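Local coordinates for protein alkane monooxygenase (PDB 3B9O) that binds flavin mononucleotide and belongs to the luciferase-like monooxygenase family, whose members are built on a TIM barrel, at residues E41-L46 / K97-A102; D52-A57 / S90-V95; V244-G247 / T253-F256. One frame throughout, in Å; residues are numbered along the deposited sequence.

Contact 1. Residues E41-L46 / K97-A102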
ATOM      1  N   GLU A  41      -7.977   2.771  17.809  1.00 13.27           N
ATOM      2  CA  GLU A  41      -7.235   3.923  18.378  1.00 10.27           C
ATOM      3  C   GLU A  41      -6.287   4.505  17.317  1.00 18.16           C
ATOM      4  O   GLU A  41      -6.203   5.719  17.150  1.00 16.57           O
ATOM      5  CB  GLU A  41      -6.434   3.468  19.581  1.00 20.69           C
ATOM      6  CG  GLU A  41      -7.273   3.278  20.890  1.00 20.21           C
ATOM      7  CD  GLU A  41      -6.561   2.377  21.916  1.00 22.60           C
ATOM      8  OE1 GLU A  41      -5.325   2.217  21.841  1.00 20.59           O
ATOM      9  OE2 GLU A  41      -7.271   1.809  22.785  1.00 29.35           O
ATOM     10  N   LEU A  42      -5.558   3.641  16.615  1.00 13.85           N
ATOM     11  CA  LEU A  42      -4.748   4.101  15.457  1.00 17.84           C
ATOM     12  C   LEU A  42      -5.550   4.944  14.428  1.00 14.01           C
ATOM     13  O   LEU A  42      -5.150   6.069  14.053  1.00 13.04           O
ATOM     14  CB  LEU A  42      -4.015   2.928  14.789  1.00 16.07           C
ATOM     15  CG  LEU A  42      -3.130   3.242  13.573  1.00 15.27           C
ATOM     16  CD1 LEU A  42      -2.049   4.352  13.898  1.00  8.35           C
ATOM     17  CD2 LEU A  42      -2.472   1.968  12.967  1.00 12.50           C
ATOM     18  N   ALA A  43      -6.667   4.380  13.974  1.00 14.51           N
ATOM     19  CA  ALA A  43      -7.513   5.030  12.982  1.00 19.93           C
ATOM     20  C   ALA A  43      -7.938   6.407  13.501  1.00 17.51           C
ATOM     21  O   ALA A  43      -7.857   7.406  12.778  1.00 15.07           O
ATOM     22  CB  ALA A  43      -8.762   4.153  12.669  1.00 12.61           C
ATOM     23  N   GLN A  44      -8.313   6.456  14.782  1.00 15.99           N
ATOM     24  CA  GLN A  44      -8.729   7.704  15.399  1.00 23.02           C
ATOM     25  C   GLN A  44      -7.580   8.726  15.455  1.00 16.82           C
ATOM     26  O   GLN A  44      -7.785   9.912  15.162  1.00 12.41           O
ATOM     27  CB  GLN A  44      -9.312   7.462  16.805  1.00 15.13           C
ATOM     28  CG  GLN A  44     -10.735   6.851  16.790  1.00 10.61           C
ATOM     29  CD  GLN A  44     -11.152   6.388  18.188  1.00 23.94           C
ATOM     30  OE1 GLN A  44     -10.453   5.604  18.871  1.00 24.05           O
ATOM     31  NE2 GLN A  44     -12.270   6.896  18.633  1.00 22.89           N
ATOM     32  N   LEU A  45      -6.407   8.257  15.879  1.00 17.82           N
ATOM     33  CA  LEU A  45      -5.168   9.082  15.865  1.00 12.97           C
ATOM     34  C   LEU A  45      -4.912   9.650  14.446  1.00 17.61           C
ATOM     35  O   LEU A  45      -4.674  10.862  14.272  1.00 16.05           O
ATOM     36  CB  LEU A  45      -3.955   8.275  16.371  1.00 15.05           C
ATOM     37  CG  LEU A  45      -2.598   8.958  16.128  1.00 13.67           C
ATOM     38  CD1 LEU A  45      -2.473  10.214  16.990  1.00 18.72           C
ATOM     39  CD2 LEU A  45      -1.475   7.973  16.437  1.00 17.50           C
ATOM     40  N   LEU A  46      -4.966   8.793  13.422  1.00 13.06           N
ATOM     41  CA  LEU A  46      -4.595   9.213  12.062  1.00 16.78           C
ATOM     42  C   LEU A  46      -5.581  10.256  11.530  1.00 24.53           C
ATOM     43  O   LEU A  46      -5.194  11.174  10.807  1.00 14.96           O
ATOM     44  CB  LEU A  46      -4.514   7.995  11.104  1.00 11.50           C
ATOM     45  CG  LEU A  46      -3.408   7.007  11.523  1.00 12.91           C
ATOM     46  CD1 LEU A  46      -3.342   5.850  10.543  1.00 13.35           C
ATOM     47  CD2 LEU A  46      -2.032   7.684  11.646  1.00 10.25           C
ATOM     48  N   LYS A  97     -14.517   9.296   9.999  1.00 15.61           N
ATOM     49  CA  LYS A  97     -15.386   9.910   9.016  1.00 15.84           C
ATOM     50  C   LYS A  97     -14.786  10.005   7.612  1.00 12.48           C
ATOM     51  O   LYS A  97     -15.507   9.899   6.633  1.00 15.16           O
ATOM     52  CB  LYS A  97     -15.790  11.313   9.498  1.00 12.18           C
ATOM     53  CG  LYS A  97     -16.785  11.995   8.610  1.00 25.82           C
ATOM     54  CD  LYS A  97     -17.137  13.379   9.159  1.00 35.23           C
ATOM     55  CE  LYS A  97     -18.073  14.139   8.219  1.00 40.84           C
ATOM     56  NZ  LYS A  97     -18.336  15.502   8.808  1.00 41.95           N
ATOM     57  N   HIS A  98     -13.475  10.256   7.536  1.00 13.73           N
ATOM     58  CA  HIS A  98     -12.780  10.588   6.291  1.00 16.48           C
ATOM     59  C   HIS A  98     -11.582   9.721   5.983  1.00 13.85           C
ATOM     60  O   HIS A  98     -11.260   9.540   4.816  1.00 15.47           O
ATOM     61  CB  HIS A  98     -12.238  12.009   6.393  1.00 16.92           C
ATOM     62  CG  HIS A  98     -13.298  13.043   6.493  1.00 20.68           C
ATOM     63  ND1 HIS A  98     -14.148  13.320   5.446  1.00 21.37           N
ATOM     64  CD2 HIS A  98     -13.637  13.887   7.504  1.00 15.90           C
ATOM     65  CE1 HIS A  98     -14.991  14.272   5.814  1.00 21.34           C
ATOM     66  NE2 HIS A  98     -14.686  14.650   7.045  1.00 23.55           N
ATOM     67  N   LEU A  99     -10.900   9.231   7.022  1.00 11.50           N
ATOM     68  CA  LEU A  99      -9.741   8.371   6.833  1.00 15.73           C
ATOM     69  C   LEU A  99     -10.068   7.214   5.864  1.00 16.92           C
ATOM     70  O   LEU A  99     -11.099   6.526   6.022  1.00 13.98           O
ATOM     71  CB  LEU A  99      -9.227   7.844   8.173  1.00 12.23           C
ATOM     72  CG  LEU A  99      -7.907   7.020   8.133  1.00 15.00           C
ATOM     73  CD1 LEU A  99      -6.623   7.915   7.884  1.00 14.07           C
ATOM     74  CD2 LEU A  99      -7.737   6.221   9.419  1.00 11.85           C
ATOM     75  N   ALA A 100      -9.224   7.033   4.847  1.00 17.38           N
ATOM     76  CA  ALA A 100      -9.388   5.945   3.870  1.00 15.40           C
ATOM     77  C   ALA A 100      -8.459   4.747   4.221  1.00 16.34           C
ATOM     78  O   ALA A 100      -7.596   4.851   5.092  1.00 12.23           O
ATOM     79  CB  ALA A 100      -9.099   6.440   2.444  1.00  7.43           C
ATOM     80  N   PHE A 101      -8.615   3.629   3.513  1.00 15.06           N
ATOM     81  CA  PHE A 101      -7.901   2.386   3.887  1.00 11.52           C
ATOM     82  C   PHE A 101      -7.433   1.736   2.602  1.00 11.14           C
ATOM     83  O   PHE A 101      -8.262   1.443   1.730  1.00 10.98           O
ATOM     84  CB  PHE A 101      -8.831   1.443   4.669  1.00  9.29           C
ATOM     85  CG  PHE A 101      -9.348   2.059   5.936  1.00  8.77           C
ATOM     86  CD1 PHE A 101     -10.572   2.742   5.938  1.00 15.62           C
ATOM     87  CD2 PHE A 101      -8.577   2.073   7.078  1.00 19.09           C
ATOM     88  CE1 PHE A 101     -11.016   3.374   7.096  1.00 13.78           C
ATOM     89  CE2 PHE A 101      -9.034   2.695   8.241  1.00 11.84           C
ATOM     90  CZ  PHE A 101     -10.227   3.349   8.231  1.00 10.43           C
ATOM     91  N   ALA A 102      -6.119   1.557   2.470  1.00 12.12           N
ATOM     92  CA  ALA A 102      -5.595   0.861   1.302  1.00 13.61           C
ATOM     93  C   ALA A 102      -5.117  -0.483   1.835  1.00 15.97           C
ATOM     94  O   ALA A 102      -4.339  -0.508   2.748  1.00 18.68           O
ATOM     95  CB  ALA A 102      -4.456   1.638   0.667  1.00 13.88           C
TER
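The middle of helical segment 41-46 passes the turn that leads into strand 100-106 at residue Leu99, where Ala43 CA and Leu99 CA lie 7.3 Å apart. Leu99 carries the whole meeting from its side, through its two methyls. With CG anti to the backbone N (chi1 -174°), its branch point is swung out toward the helix. CD1 rests against the base of the Leu46 side chain, 3.9 Å from Leu46 CB. CD2 lies mainly on Ala43, 3.6 Å from Ala43 O and 3.8 Å from Ala43 CA, and also reaches Leu46 CB at 4.0 Å. Ala43, being small, offers its main chain as the surface on which this methyl sits, while Leu46 presents its CB and also touches Leu54 of strand 53-57. Met92 of helix 89-94 touches both Ala43 and Phe101. Polar fixing of the turn comes from the next residue of the helix: the Glu47 carboxylate accepts hydrogen bonds from the N atoms of Lys97, His98 and Leu99. All three touching residues are buried and their side-chain contacts are apolar, with one methyl also against the Ala43 carbonyl oxygen, consistent with a pairing held by packing and burial while Glu47 supplies the directional bonds beside it.

Contact 2. Residues D52-A57 / S90-V95. With FMN (flavin mononucleotide), chain C.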
ATOM      1  N   ASP A  52      -4.447  11.123   4.848  1.00 14.62           N
ATOM      2  CA  ASP A  52      -5.295  10.552   3.786  1.00 15.77           C
ATOM      3  C   ASP A  52      -5.786   9.134   4.120  1.00 22.94           C
ATOM      4  O   ASP A  52      -6.984   8.823   3.999  1.00 17.37           O
ATOM      5  CB  ASP A  52      -4.545  10.400   2.466  1.00 13.45           C
ATOM      6  CG  ASP A  52      -4.304  11.719   1.738  1.00 20.34           C
ATOM      7  OD1 ASP A  52      -3.914  12.700   2.393  1.00 30.49           O
ATOM      8  OD2 ASP A  52      -4.398  11.741   0.497  1.00 21.72           O
ATOM      9  N   ALA A  53      -4.847   8.266   4.474  1.00 16.46           N
ATOM     10  CA  ALA A  53      -5.188   6.837   4.580  1.00 16.69           C
ATOM     11  C   ALA A  53      -4.259   6.062   5.501  1.00 21.20           C
ATOM     12  O   ALA A  53      -3.129   6.515   5.836  1.00 15.61           O
ATOM     13  CB  ALA A  53      -5.233   6.191   3.165  1.00 10.49           C
ATOM     14  N   LEU A  54      -4.753   4.894   5.900  1.00 13.05           N
ATOM     15  CA  LEU A  54      -3.956   3.849   6.506  1.00 13.95           C
ATOM     16  C   LEU A  54      -3.638   2.876   5.390  1.00 12.79           C
ATOM     17  O   LEU A  54      -4.572   2.344   4.775  1.00 15.29           O
ATOM     18  CB  LEU A  54      -4.812   3.131   7.547  1.00  9.99           C
ATOM     19  CG  LEU A  54      -4.178   2.314   8.680  1.00 25.51           C
ATOM     20  CD1 LEU A  54      -4.773   0.991   8.892  1.00 24.76           C
ATOM     21  CD2 LEU A  54      -2.658   2.387   8.920  1.00 11.13           C
ATOM     22  N   PHE A  55      -2.346   2.632   5.137  1.00 12.59           N
ATOM     23  CA  PHE A  55      -1.914   1.761   4.030  1.00 15.17           C
ATOM     24  C   PHE A  55      -1.387   0.471   4.652  1.00 12.09           C
ATOM     25  O   PHE A  55      -0.375   0.479   5.362  1.00 15.27           O
ATOM     26  CB  PHE A  55      -0.832   2.476   3.166  1.00 15.72           C
ATOM     27  CG  PHE A  55      -0.404   1.717   1.919  1.00 15.91           C
ATOM     28  CD1 PHE A  55      -0.574   2.283   0.661  1.00 30.73           C
ATOM     29  CD2 PHE A  55       0.190   0.462   1.993  1.00 38.11           C
ATOM     30  CE1 PHE A  55      -0.159   1.598  -0.520  1.00 23.37           C
ATOM     31  CE2 PHE A  55       0.585  -0.251   0.807  1.00 35.11           C
ATOM     32  CZ  PHE A  55       0.423   0.332  -0.435  1.00 17.31           C
ATOM     33  N   LEU A  56      -2.103  -0.619   4.430  1.00 10.42           N
ATOM     34  CA  LEU A  56      -1.740  -1.905   5.041  1.00 15.51           C
ATOM     35  C   LEU A  56      -1.024  -2.795   4.021  1.00  9.94           C
ATOM     36  O   LEU A  56      -1.597  -3.165   2.987  1.00 16.87           O
ATOM     37  CB  LEU A  56      -2.984  -2.609   5.597  1.00 18.00           C
ATOM     38  CG  LEU A  56      -3.554  -1.961   6.849  1.00 17.98           C
ATOM     39  CD1 LEU A  56      -5.084  -2.193   6.881  1.00 14.21           C
ATOM     40  CD2 LEU A  56      -2.834  -2.511   8.055  1.00 15.98           C
ATOM     41  N   ALA A  57       0.224  -3.095   4.317  1.00 15.35           N
ATOM     42  CA  ALA A  57       0.975  -4.147   3.610  1.00 17.48           C
ATOM     43  C   ALA A  57       0.408  -5.524   3.998  1.00 17.12           C
ATOM     44  O   ALA A  57      -0.409  -5.653   4.944  1.00 14.97           O
ATOM     45  CB  ALA A  57       2.467  -4.061   3.965  1.00 17.29           C
ATOM     46  N   SER A  90     -13.634  -2.788   8.916  1.00  7.75           N
ATOM     47  CA  SER A  90     -14.939  -2.248   9.334  1.00 17.76           C
ATOM     48  C   SER A  90     -14.855  -1.482  10.679  1.00 10.23           C
ATOM     49  O   SER A  90     -15.495  -0.424  10.809  1.00 11.02           O
ATOM     50  CB  SER A  90     -16.059  -3.280   9.321  1.00 11.13           C
ATOM     51  OG  SER A  90     -15.838  -4.343  10.249  1.00 13.38           O
ATOM     52  N   ALA A  91     -14.137  -2.035  11.660  1.00 11.44           N
ATOM     53  CA  ALA A  91     -14.004  -1.350  12.987  1.00 15.68           C
ATOM     54  C   ALA A  91     -13.363   0.031  12.839  1.00 14.84           C
ATOM     55  O   ALA A  91     -13.814   1.000  13.471  1.00 12.47           O
ATOM     56  CB  ALA A  91     -13.213  -2.159  13.965  1.00  9.32           C
ATOM     57  N   MET A  92     -12.305   0.101  12.021  1.00 12.81           N
ATOM     58  CA  MET A  92     -11.576   1.358  11.814  1.00 13.62           C
ATOM     59  C   MET A  92     -12.431   2.368  11.060  1.00 14.61           C
ATOM     60  O   MET A  92     -12.399   3.548  11.391  1.00 11.47           O
ATOM     61  CB  MET A  92     -10.237   1.128  11.124  1.00 10.00           C
ATOM     62  CG  MET A  92      -9.220   0.363  11.956  1.00 12.57           C
ATOM     63  SD  MET A  92      -7.570   0.291  11.223  1.00 13.95           S
ATOM     64  CE  MET A  92      -7.979  -0.571   9.701  1.00  9.75           C
ATOM     65  N   ALA A  93     -13.187   1.893  10.057  1.00 12.11           N
ATOM     66  CA  ALA A  93     -14.116   2.726   9.326  1.00 14.02           C
ATOM     67  C   ALA A  93     -15.213   3.233  10.259  1.00  9.99           C
ATOM     68  O   ALA A  93     -15.687   4.371  10.099  1.00 12.66           O
ATOM     69  CB  ALA A  93     -14.733   1.936   8.133  1.00 12.50           C
ATOM     70  N   TYR A  94     -15.619   2.396  11.223  1.00 11.70           N
ATOM     71  CA  TYR A  94     -16.721   2.770  12.155  1.00 16.66           C
ATOM     72  C   TYR A  94     -16.346   4.000  12.979  1.00 14.89           C
ATOM     73  O   TYR A  94     -17.187   4.879  13.153  1.00 15.86           O
ATOM     74  CB  TYR A  94     -17.163   1.610  13.086  1.00  8.54           C
ATOM     75  CG  TYR A  94     -18.195   2.003  14.156  1.00 11.42           C
ATOM     76  CD1 TYR A  94     -19.519   2.318  13.806  1.00 10.40           C
ATOM     77  CD2 TYR A  94     -17.842   2.067  15.499  1.00 10.17           C
ATOM     78  CE1 TYR A  94     -20.471   2.695  14.795  1.00 17.04           C
ATOM     79  CE2 TYR A  94     -18.761   2.407  16.492  1.00 13.02           C
ATOM     80  CZ  TYR A  94     -20.077   2.731  16.141  1.00 12.20           C
ATOM     81  OH  TYR A  94     -20.995   3.085  17.127  1.00 16.28           O
ATOM     82  N   VAL A  95     -15.086   4.087  13.419  1.00 14.33           N
ATOM     83  CA  VAL A  95     -14.634   5.189  14.328  1.00 14.78           C
ATOM     84  C   VAL A  95     -14.078   6.394  13.592  1.00 11.22           C
ATOM     85  O   VAL A  95     -13.561   7.306  14.215  1.00 14.99           O
ATOM     86  CB  VAL A  95     -13.592   4.692  15.375  1.00 14.82           C
ATOM     87  CG1 VAL A  95     -14.190   3.560  16.215  1.00 11.11           C
ATOM     88  CG2 VAL A  95     -12.275   4.200  14.675  1.00 13.09           C
TER
HETATM   89  N1  FMN C 441       4.855  -7.182  -1.815  1.00 55.89           N
HETATM   90  C2  FMN C 441       3.975  -7.809  -1.001  1.00 87.73           C
HETATM   91  O2  FMN C 441       3.750  -9.038  -1.202  1.00 53.32           O
HETATM   92  N3  FMN C 441       3.371  -7.082  -0.005  1.00 53.06           N
HETATM   93  C4  FMN C 441       3.634  -5.748   0.173  1.00 58.29           C
HETATM   94  O4  FMN C 441       3.065  -5.106   1.081  1.00 56.77           O
HETATM   95  C4A FMN C 441       4.540  -5.093  -0.675  1.00 44.69           C
HETATM   96  N5  FMN C 441       4.844  -3.765  -0.558  1.00 53.21           N
HETATM   97  C5A FMN C 441       5.752  -3.189  -1.410  1.00 66.26           C
HETATM   98  C6  FMN C 441       6.098  -1.828  -1.314  1.00 52.67           C
HETATM   99  C7  FMN C 441       7.024  -1.252  -2.207  1.00 41.13           C
HETATM  100  C7M FMN C 441       7.410   0.209  -2.114  1.00 65.89           C
HETATM  101  C8  FMN C 441       7.599  -2.030  -3.201  1.00 62.37           C
HETATM  102  C8M FMN C 441       8.596  -1.426  -4.163  1.00 56.28           C
HETATM  103  C9  FMN C 441       7.267  -3.386  -3.307  1.00 40.44           C
HETATM  104  C9A FMN C 441       6.351  -3.975  -2.418  1.00 71.07           C
HETATM  105  N10 FMN C 441       6.033  -5.292  -2.526  1.00 83.50           N
HETATM  106  C10 FMN C 441       5.152  -5.857  -1.675  1.00 70.05           C
HETATM  107  C1' FMN C 441       6.632  -6.151  -3.569  1.00 64.74           C
HETATM  108  C2' FMN C 441       5.667  -6.265  -4.762  1.00 60.62           C
HETATM  109  O2' FMN C 441       4.450  -5.564  -4.505  1.00 43.14           O
HETATM  110  C3' FMN C 441       5.303  -7.698  -5.187  1.00 60.97           C
HETATM  111  O3' FMN C 441       4.933  -8.543  -4.076  1.00 46.02           O
HETATM  112  C4' FMN C 441       6.343  -8.332  -6.137  1.00 72.58           C
HETATM  113  O4' FMN C 441       6.774  -9.617  -5.678  1.00 84.09           O
HETATM  114  C5' FMN C 441       7.588  -7.475  -6.391  1.00 65.18           C
HETATM  115  O5' FMN C 441       7.269  -6.702  -7.541  1.00 47.04           O
HETATM  116  P   FMN C 441       8.365  -6.219  -8.612  1.00 51.81           P
HETATM  117  O1P FMN C 441       9.296  -7.410  -8.772  1.00 71.81           O
HETATM  118  O2P FMN C 441       7.522  -5.885  -9.807  1.00 30.75           O
HETATM  119  O3P FMN C 441       9.100  -5.056  -7.972  1.00 63.87           O
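Leu54 and Met92 bring their side chains together at about a right angle, the methionine arriving from its helix and the leucine rising from strand 53-57. Met92 runs straight through chi2 (-172°) and then bends at the thioether (chi3 -61°), a turn that carries the methyl across the end of Leu54. Two successive atoms consequently share one partner: Met92 SD and Met92 CE each lie 3.7 Å from Leu54 CD1. Farther along the strand, Leu56 CD1 comes to 4.4 Å from Met92 CE, a looser touch that lets the same methyl span two leucines. The contact is slight in area but fully buried and wholly apolar. Between these leucines Phe55 projects to the other face of the strand, into the barrel, where its ring meets those of Tyr225 and Phe245 edge to face. Farther along segment 52-57, Ala57 CB lies close to the flavin mononucleotide, 3.1 Å from its O4, so the segment runs from hydrophobic packing to the ligand pocket. Around this, Phe101 of strand 100-106 lies against both Leu54 and Met92, and Ala43 of helix 36-48 touches Met92; helix 89-94 is thereby seated over two parallel, neighbouring strands and beside a second helix.

Contact 3. Residues V244-G247 / T253-F256. With FMN (flavin mononucleotide), chain C.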
ATOM      1  N   VAL A 244       0.860   5.064  -7.175  1.00 16.28           N
ATOM      2  CA  VAL A 244       2.005   4.162  -7.243  1.00 15.25           C
ATOM      3  C   VAL A 244       2.884   4.381  -6.030  1.00 13.55           C
ATOM      4  O   VAL A 244       3.208   5.509  -5.708  1.00 15.88           O
ATOM      5  CB  VAL A 244       2.810   4.344  -8.574  1.00 16.49           C
ATOM      6  CG1 VAL A 244       3.892   3.291  -8.704  1.00 18.88           C
ATOM      7  CG2 VAL A 244       1.875   4.309  -9.778  1.00 17.63           C
ATOM      8  N   PHE A 245       3.218   3.293  -5.327  1.00 16.73           N
ATOM      9  CA  PHE A 245       4.134   3.336  -4.182  1.00 17.68           C
ATOM     10  C   PHE A 245       5.527   2.930  -4.735  1.00 17.05           C
ATOM     11  O   PHE A 245       5.791   1.764  -5.005  1.00 22.55           O
ATOM     12  CB  PHE A 245       3.594   2.369  -3.095  1.00 22.37           C
ATOM     13  CG  PHE A 245       4.398   2.315  -1.787  1.00 30.70           C
ATOM     14  CD1 PHE A 245       4.168   1.247  -0.890  1.00 16.20           C
ATOM     15  CD2 PHE A 245       5.381   3.271  -1.450  1.00 34.63           C
ATOM     16  CE1 PHE A 245       4.902   1.157   0.329  1.00 25.58           C
ATOM     17  CE2 PHE A 245       6.117   3.192  -0.212  1.00 20.45           C
ATOM     18  CZ  PHE A 245       5.875   2.123   0.657  1.00 28.16           C
ATOM     19  N   LEU A 246       6.389   3.919  -4.897  1.00 17.60           N
ATOM     20  CA  LEU A 246       7.726   3.775  -5.469  1.00 24.98           C
ATOM     21  C   LEU A 246       8.785   3.511  -4.415  1.00 25.35           C
ATOM     22  O   LEU A 246       8.700   3.995  -3.269  1.00 25.41           O
ATOM     23  CB  LEU A 246       8.099   5.079  -6.122  1.00 14.94           C
ATOM     24  CG  LEU A 246       7.914   5.483  -7.582  1.00 36.04           C
ATOM     25  CD1 LEU A 246       7.149   4.522  -8.396  1.00 24.25           C
ATOM     26  CD2 LEU A 246       7.400   6.918  -7.649  1.00 22.23           C
ATOM     27  N   GLY A 247       9.782   2.725  -4.805  1.00 28.15           N
ATOM     28  CA  GLY A 247      11.018   2.613  -4.042  1.00 29.73           C
ATOM     29  C   GLY A 247      11.953   3.736  -4.440  1.00 28.00           C
ATOM     30  O   GLY A 247      11.861   4.262  -5.549  1.00 24.49           O
ATOM     31  N   THR A 253      16.558   9.276  -8.190  1.00 18.72           N
ATOM     32  CA  THR A 253      15.969   7.925  -8.333  1.00 18.92           C
ATOM     33  C   THR A 253      14.462   8.019  -8.494  1.00 18.95           C
ATOM     34  O   THR A 253      13.884   7.487  -9.454  1.00 24.78           O
ATOM     35  CB  THR A 253      16.300   7.009  -7.113  1.00 18.79           C
ATOM     36  OG1 THR A 253      17.708   6.812  -7.043  1.00 27.35           O
ATOM     37  CG2 THR A 253      15.659   5.624  -7.255  1.00 25.76           C
ATOM     38  N   LEU A 254      13.837   8.715  -7.559  1.00 21.11           N
ATOM     39  CA  LEU A 254      12.383   8.903  -7.579  1.00 18.76           C
ATOM     40  C   LEU A 254      11.905   9.626  -8.828  1.00 15.19           C
ATOM     41  O   LEU A 254      10.880   9.236  -9.419  1.00 18.24           O
ATOM     42  CB  LEU A 254      11.915   9.575  -6.284  1.00 19.52           C
ATOM     43  CG  LEU A 254      11.984   8.698  -5.011  1.00 18.16           C
ATOM     44  CD1 LEU A 254      11.762   9.573  -3.749  1.00 19.73           C
ATOM     45  CD2 LEU A 254      10.966   7.546  -5.083  1.00 16.54           C
ATOM     46  N   LYS A 255      12.658  10.637  -9.274  1.00 13.01           N
ATOM     47  CA  LYS A 255      12.264  11.396 -10.461  1.00 21.13           C
ATOM     48  C   LYS A 255      12.294  10.542 -11.719  1.00 20.72           C
ATOM     49  O   LYS A 255      11.393  10.634 -12.576  1.00 19.22           O
ATOM     50  CB  LYS A 255      13.159  12.608 -10.641  1.00 26.30           C
ATOM     51  CG  LYS A 255      12.719  13.527 -11.764  1.00 30.56           C
ATOM     52  CD  LYS A 255      13.508  14.837 -11.686  1.00 37.38           C
ATOM     53  CE  LYS A 255      13.680  15.416 -13.048  1.00 60.37           C
ATOM     54  NZ  LYS A 255      12.423  15.274 -13.857  1.00 54.69           N
ATOM     55  N   PHE A 256      13.319   9.692 -11.797  1.00 17.64           N
ATOM     56  CA  PHE A 256      13.485   8.751 -12.885  1.00 21.32           C
ATOM     57  C   PHE A 256      12.277   7.835 -12.972  1.00 22.79           C
ATOM     58  O   PHE A 256      11.755   7.582 -14.072  1.00 19.48           O
ATOM     59  CB  PHE A 256      14.766   7.904 -12.749  1.00 20.09           C
ATOM     60  CG  PHE A 256      14.866   6.800 -13.800  1.00 20.39           C
ATOM     61  CD1 PHE A 256      15.384   7.084 -15.081  1.00 26.41           C
ATOM     62  CD2 PHE A 256      14.384   5.516 -13.537  1.00 24.28           C
ATOM     63  CE1 PHE A 256      15.453   6.089 -16.078  1.00 29.79           C
ATOM     64  CE2 PHE A 256      14.442   4.517 -14.517  1.00 42.26           C
ATOM     65  CZ  PHE A 256      14.978   4.813 -15.796  1.00 24.75           C
TER
HETATM   66  N1  FMN C 441       4.855  -7.182  -1.815  1.00 55.89           N
HETATM   67  C2  FMN C 441       3.975  -7.809  -1.001  1.00 87.73           C
HETATM   68  O2  FMN C 441       3.750  -9.038  -1.202  1.00 53.32           O
HETATM   69  N3  FMN C 441       3.371  -7.082  -0.005  1.00 53.06           N
HETATM   70  C4  FMN C 441       3.634  -5.748   0.173  1.00 58.29           C
HETATM   71  O4  FMN C 441       3.065  -5.106   1.081  1.00 56.77           O
HETATM   72  C4A FMN C 441       4.540  -5.093  -0.675  1.00 44.69           C
HETATM   73  N5  FMN C 441       4.844  -3.765  -0.558  1.00 53.21           N
HETATM   74  C5A FMN C 441       5.752  -3.189  -1.410  1.00 66.26           C
HETATM   75  C6  FMN C 441       6.098  -1.828  -1.314  1.00 52.67           C
HETATM   76  C7  FMN C 441       7.024  -1.252  -2.207  1.00 41.13           C
HETATM   77  C7M FMN C 441       7.410   0.209  -2.114  1.00 65.89           C
HETATM   78  C8  FMN C 441       7.599  -2.030  -3.201  1.00 62.37           C
HETATM   79  C8M FMN C 441       8.596  -1.426  -4.163  1.00 56.28           C
HETATM   80  C9  FMN C 441       7.267  -3.386  -3.307  1.00 40.44           C
HETATM   81  C9A FMN C 441       6.351  -3.975  -2.418  1.00 71.07           C
HETATM   82  N10 FMN C 441       6.033  -5.292  -2.526  1.00 83.50           N
HETATM   83  C10 FMN C 441       5.152  -5.857  -1.675  1.00 70.05           C
HETATM   84  C1' FMN C 441       6.632  -6.151  -3.569  1.00 64.74           C
HETATM   85  C2' FMN C 441       5.667  -6.265  -4.762  1.00 60.62           C
HETATM   86  O2' FMN C 441       4.450  -5.564  -4.505  1.00 43.14           O
HETATM   87  C3' FMN C 441       5.303  -7.698  -5.187  1.00 60.97           C
HETATM   88  O3' FMN C 441       4.933  -8.543  -4.076  1.00 46.02           O
HETATM   89  C4' FMN C 441       6.343  -8.332  -6.137  1.00 72.58           C
HETATM   90  O4' FMN C 441       6.774  -9.617  -5.678  1.00 84.09           O
HETATM   91  C5' FMN C 441       7.588  -7.475  -6.391  1.00 65.18           C
HETATM   92  O5' FMN C 441       7.269  -6.702  -7.541  1.00 47.04           O
HETATM   93  P   FMN C 441       8.365  -6.219  -8.612  1.00 51.81           P
HETATM   94  O1P FMN C 441       9.296  -7.410  -8.772  1.00 71.81           O
HETATM   95  O2P FMN C 441       7.522  -5.885  -9.807  1.00 30.75           O
HETATM   96  O3P FMN C 441       9.100  -5.056  -7.972  1.00 63.87           O
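Leu246 and Gly247 meet Leu254 inside a beta-alpha-beta unit of the TIM barrel, in which strand 243-246 is followed by helix 251-265 and then by the parallel strand 276-285. The tight part centres on one methyl. Leu254 CD2 lies 3.9 Å from Leu246 CB and presses closer still to the chain beyond it, 3.4 Å from Gly247 O. With CG anti to the carbonyl carbon (chi1 -71°), the Leu254 branch point lies beside the backbone N and CD2 is brought against Leu246 and Gly247. This probably carries a polar cost, since Gly247 O is buried and has no hydrogen-bonding partner in the model. Leu246 also touches Phe257, Val258 and Ile261 of the same helix, while Leu254 reaches Ala279 of the next strand. Toward solvent the fit slackens. Thr253, partly exposed, brings CG2 no nearer than 4.4 Å to Gly247 O, and its backbone N is taken up by Asp250 OD2. Beyond it Lys255 and Phe256 are exposed and make no contact with segment 244-247. Phe245, between Val244 and Leu246, points into the barrel, CG anti to the backbone N (chi1 -178°), to meet the flavin mononucleotide in a CH-pi contact: FMN C7M sits over the centre of the Phe245 ring, 3.4 Å above its plane.

Followed from the N terminus, helix 36-48 opens contact 1, which closes only when the chain reaches the turn before strand 100-106. Contact 2 is nested within that loop: strand 53-57 opens it and helix 89-94 closes it. Their centres are 5 Å apart, and the strands they use are parallel neighbours, probably hydrogen-bonded through Ala102 N to Leu54 O at 2.9 Å. Contact 3 comes later, in series, and closes a short loop of its own between strand 243-246 and its following helix, its centre about 25 Å from those of the other two, across the chain's middle. Inside the barrel, contacts 2 and 3 nevertheless touch, and both reach the flavin.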